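Local coordinates for protein nucleoporin NUP159 (PDB 1XIP) that forms part of the yeast nuclear pore complex and, through this N-terminal beta-propeller domain, tethers the helicase Dbp5 to the pore for mRNA export, at residues A[28-42]-A[52-64]. Residues are numbered along the deposited sequence; the frame is centred on the assembly and turned at random.
Sequences LPSFNEKLPFASLQN and FVAASGSKAVVGE
The ring of Phe31 lies against Gly57 at the tip of a beta-hairpin, where the loop leading from one blade of the beta-propeller to the next wraps round the turn joining strands 51-56 and 59-64. Gly57 N sits over the centre of one face of the Phe31 ring, 3.3 Å above its plane, and Gly57 CA adds a CH-pi contact 4.0 Å from the ring centroid. Leu35 CD1 covers the opposite face near the rim, so the ring is sandwiched between loop and turn. With CG anti to its own carbonyl carbon (chi1 -82°), Phe31 swings the ring back to the hairpin. Cutting the ring back to an alanine is likely to take the flat cover off Gly57 and open a gap between the turn and Leu35. Gly57 has a positive phi in this type I' turn, and a CB would clash with the carbonyl oxygens of Pro29 and Ser30.

Beside the ring, Ser56 OG donates to Pro29 O (2.8 Å) in the carbonyl plane. Leu28 forks over the hairpin: CD1 meets Ala54 CB at 3.7 Å, while CD2 rests on Lys59 CD and reaches Val61 tip to tip. The Pro29 ring crosses Lys59 at about a right angle, with CG packed 3.9 Å from Lys59 CB.

At the far end of the loop, Asn42 grips Ala55 twice. Asn42 O accepts from Ala55 N (3.0 Å), and Asn42 ND2, which also bonds Val90 O of the next blade, donates to Ala55 O at 3.2 Å from above the carbonyl plane, 48° out of it.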
# COMPACT_ATOMS: atom_id res chain seq x y z
N LEU A 28 -5.37 -15.60 10.20
CA LEU A 28 -4.80 -14.96 11.38
C LEU A 28 -5.89 -14.32 12.21
O LEU A 28 -6.97 -14.11 11.73
CB LEU A 28 -3.77 -13.91 10.95
CG LEU A 28 -2.47 -14.39 10.32
CD1 LEU A 28 -1.70 -13.18 9.75
CD2 LEU A 28 -1.65 -15.09 11.37
N PRO A 29 -5.62 -13.99 13.47
CA PRO A 29 -6.65 -13.34 14.28
C PRO A 29 -6.98 -11.91 13.79
O PRO A 29 -6.16 -11.23 13.17
CB PRO A 29 -6.03 -13.31 15.69
CG PRO A 29 -4.57 -13.40 15.47
CD PRO A 29 -4.35 -14.19 14.20
N SER A 30 -8.23 -11.51 14.06
CA SER A 30 -8.78 -10.21 13.70
C SER A 30 -8.27 -9.09 14.61
O SER A 30 -7.85 -9.33 15.74
CB SER A 30 -10.31 -10.28 13.79
OG SER A 30 -10.91 -9.02 13.56
N PHE A 31 -8.31 -7.87 14.10
CA PHE A 31 -8.03 -6.67 14.88
C PHE A 31 -9.27 -6.20 15.65
O PHE A 31 -9.20 -5.22 16.41
CB PHE A 31 -7.56 -5.56 13.95
CG PHE A 31 -6.12 -5.64 13.57
CD1 PHE A 31 -5.13 -5.25 14.47
CD2 PHE A 31 -5.73 -6.07 12.29
CE1 PHE A 31 -3.79 -5.29 14.11
CE2 PHE A 31 -4.37 -6.12 11.92
CZ PHE A 31 -3.40 -5.72 12.83
N ASN A 32 -10.40 -6.87 15.43
CA ASN A 32 -11.69 -6.47 15.98
C ASN A 32 -11.94 -4.97 15.89
O ASN A 32 -12.47 -4.36 16.83
CB ASN A 32 -11.84 -6.96 17.42
CG ASN A 32 -11.79 -8.47 17.52
OD1 ASN A 32 -10.98 -9.03 18.26
ND2 ASN A 32 -12.66 -9.15 16.76
N GLU A 33 -11.55 -4.39 14.76
CA GLU A 33 -11.82 -2.98 14.42
C GLU A 33 -10.92 -1.98 15.12
O GLU A 33 -11.01 -0.79 14.87
CB GLU A 33 -13.30 -2.63 14.59
CG GLU A 33 -14.20 -3.72 14.04
CD GLU A 33 -15.64 -3.33 13.91
OE1 GLU A 33 -16.14 -2.54 14.74
OE2 GLU A 33 -16.28 -3.83 12.96
N LYS A 34 -10.01 -2.49 15.95
CA LYS A 34 -8.98 -1.66 16.57
C LYS A 34 -7.61 -1.92 15.89
O LYS A 34 -6.91 -2.86 16.25
CB LYS A 34 -8.93 -1.92 18.08
CG LYS A 34 -8.17 -0.88 18.88
CD LYS A 34 -8.01 -1.32 20.36
CE LYS A 34 -7.73 -0.12 21.28
NZ LYS A 34 -7.23 -0.55 22.63
N LEU A 35 -7.27 -1.08 14.91
CA LEU A 35 -6.05 -1.21 14.11
C LEU A 35 -5.06 -0.14 14.52
O LEU A 35 -5.49 0.93 14.93
CB LEU A 35 -6.38 -0.99 12.65
CG LEU A 35 -7.17 -1.96 11.79
CD1 LEU A 35 -6.28 -3.05 11.29
CD2 LEU A 35 -8.44 -2.52 12.44
N PRO A 36 -3.76 -0.38 14.40
CA PRO A 36 -2.76 0.65 14.72
C PRO A 36 -2.92 1.83 13.77
O PRO A 36 -2.97 1.62 12.56
CB PRO A 36 -1.43 -0.05 14.47
CG PRO A 36 -1.74 -1.49 14.56
CD PRO A 36 -3.12 -1.64 13.97
N PHE A 37 -3.02 3.05 14.32
CA PHE A 37 -3.25 4.24 13.52
C PHE A 37 -2.01 4.62 12.73
O PHE A 37 -1.26 5.53 13.09
CB PHE A 37 -3.73 5.41 14.39
CG PHE A 37 -4.38 6.53 13.61
CD1 PHE A 37 -5.56 6.32 12.90
CD2 PHE A 37 -3.79 7.78 13.57
CE1 PHE A 37 -6.14 7.35 12.16
CE2 PHE A 37 -4.37 8.82 12.83
CZ PHE A 37 -5.54 8.59 12.12
N ALA A 38 -1.79 3.90 11.63
CA ALA A 38 -0.64 4.08 10.75
C ALA A 38 -1.01 3.42 9.46
O ALA A 38 -2.01 2.68 9.38
CB ALA A 38 0.58 3.40 11.33
N SER A 39 -0.25 3.68 8.42
CA SER A 39 -0.51 2.96 7.21
C SER A 39 0.09 1.57 7.42
O SER A 39 1.16 1.43 8.01
CB SER A 39 0.11 3.67 6.04
OG SER A 39 1.50 3.74 6.20
N LEU A 40 -0.65 0.54 7.04
CA LEU A 40 -0.25 -0.81 7.40
C LEU A 40 0.16 -1.55 6.16
O LEU A 40 -0.51 -1.44 5.13
CB LEU A 40 -1.37 -1.55 8.10
CG LEU A 40 -2.18 -0.94 9.24
CD1 LEU A 40 -3.36 -1.87 9.56
CD2 LEU A 40 -1.33 -0.79 10.43
N GLN A 41 1.25 -2.30 6.25
CA GLN A 41 1.74 -3.10 5.14
C GLN A 41 2.11 -4.45 5.67
O GLN A 41 3.31 -4.80 5.77
CB GLN A 41 2.93 -2.43 4.51
CG GLN A 41 2.51 -1.23 3.68
CD GLN A 41 3.68 -0.46 3.16
OE1 GLN A 41 4.10 -0.66 2.02
NE2 GLN A 41 4.22 0.44 4.00
N ASN A 42 1.08 -5.20 6.03
CA ASN A 42 1.24 -6.34 6.90
C ASN A 42 1.25 -7.69 6.17
O ASN A 42 0.91 -8.74 6.76
CB ASN A 42 0.16 -6.29 7.96
CG ASN A 42 0.45 -5.27 9.04
OD1 ASN A 42 1.23 -4.34 8.84
ND2 ASN A 42 -0.18 -5.42 10.17
N PHE A 52 6.03 -16.31 2.73
CA PHE A 52 5.27 -15.10 3.07
C PHE A 52 5.45 -14.75 4.54
O PHE A 52 5.65 -15.64 5.38
CB PHE A 52 3.77 -15.27 2.78
CG PHE A 52 3.08 -16.24 3.72
CD1 PHE A 52 2.37 -15.76 4.85
CD2 PHE A 52 3.14 -17.60 3.51
CE1 PHE A 52 1.76 -16.64 5.74
CE2 PHE A 52 2.53 -18.48 4.37
CZ PHE A 52 1.83 -18.00 5.50
N VAL A 53 5.42 -13.45 4.82
CA VAL A 53 5.16 -12.93 6.15
C VAL A 53 3.83 -12.23 6.15
O VAL A 53 3.46 -11.56 5.16
CB VAL A 53 6.13 -11.80 6.59
CG1 VAL A 53 6.82 -12.15 7.84
CG2 VAL A 53 7.04 -11.39 5.49
N ALA A 54 3.17 -12.28 7.29
CA ALA A 54 1.89 -11.63 7.49
C ALA A 54 1.77 -11.35 8.96
O ALA A 54 2.33 -12.07 9.78
CB ALA A 54 0.77 -12.53 7.02
N ALA A 55 1.06 -10.27 9.29
CA ALA A 55 0.73 -9.95 10.65
C ALA A 55 -0.70 -9.41 10.76
O ALA A 55 -1.08 -8.48 10.04
CB ALA A 55 1.73 -8.95 11.19
N SER A 56 -1.50 -9.99 11.65
CA SER A 56 -2.82 -9.45 11.96
C SER A 56 -3.15 -9.73 13.39
O SER A 56 -2.71 -10.75 13.94
CB SER A 56 -3.90 -10.07 11.07
OG SER A 56 -5.15 -9.41 11.24
N GLY A 57 -3.92 -8.85 14.01
CA GLY A 57 -4.31 -9.00 15.41
C GLY A 57 -3.19 -9.40 16.37
O GLY A 57 -3.36 -10.32 17.15
N SER A 58 -2.05 -8.71 16.32
CA SER A 58 -0.96 -8.98 17.26
C SER A 58 -0.15 -10.27 17.01
O SER A 58 0.85 -10.49 17.68
CB SER A 58 -1.45 -8.99 18.72
OG SER A 58 -1.93 -7.71 19.13
N LYS A 59 -0.57 -11.11 16.06
CA LYS A 59 0.22 -12.29 15.68
C LYS A 59 0.91 -12.06 14.35
O LYS A 59 0.26 -11.76 13.34
CB LYS A 59 -0.67 -13.53 15.58
CG LYS A 59 0.09 -14.83 15.55
CD LYS A 59 -0.73 -15.91 14.85
CE LYS A 59 -0.89 -17.20 15.69
NZ LYS A 59 -1.21 -18.43 14.85
N ALA A 60 2.24 -12.17 14.35
CA ALA A 60 3.05 -12.16 13.13
C ALA A 60 3.51 -13.57 12.74
O ALA A 60 3.85 -14.37 13.61
CB ALA A 60 4.25 -11.25 13.32
N VAL A 61 3.54 -13.88 11.45
CA VAL A 61 4.00 -15.22 11.01
C VAL A 61 4.86 -15.19 9.74
O VAL A 61 4.61 -14.42 8.84
CB VAL A 61 2.80 -16.25 10.76
CG1 VAL A 61 2.02 -16.51 12.01
CG2 VAL A 61 1.88 -15.77 9.64
N VAL A 62 5.85 -16.07 9.68
CA VAL A 62 6.49 -16.43 8.42
C VAL A 62 6.06 -17.87 8.06
O VAL A 62 6.03 -18.73 8.92
CB VAL A 62 8.02 -16.34 8.57
CG1 VAL A 62 8.73 -16.80 7.33
CG2 VAL A 62 8.40 -14.93 8.85
N GLY A 63 5.72 -18.12 6.79
CA GLY A 63 5.24 -19.46 6.35
C GLY A 63 5.56 -19.82 4.89
O GLY A 63 5.98 -18.97 4.11
N GLU A 64 5.36 -21.08 4.52
CA GLU A 64 5.58 -21.53 3.15
C GLU A 64 4.49 -21.02 2.19
O GLU A 64 3.29 -21.13 2.48
CB GLU A 64 5.62 -23.05 3.10
CG GLU A 64 7.02 -23.65 3.02
CD GLU A 64 7.76 -23.33 1.71
OE1 GLU A 64 7.09 -23.06 0.64
OE2 GLU A 64 9.02 -23.34 1.73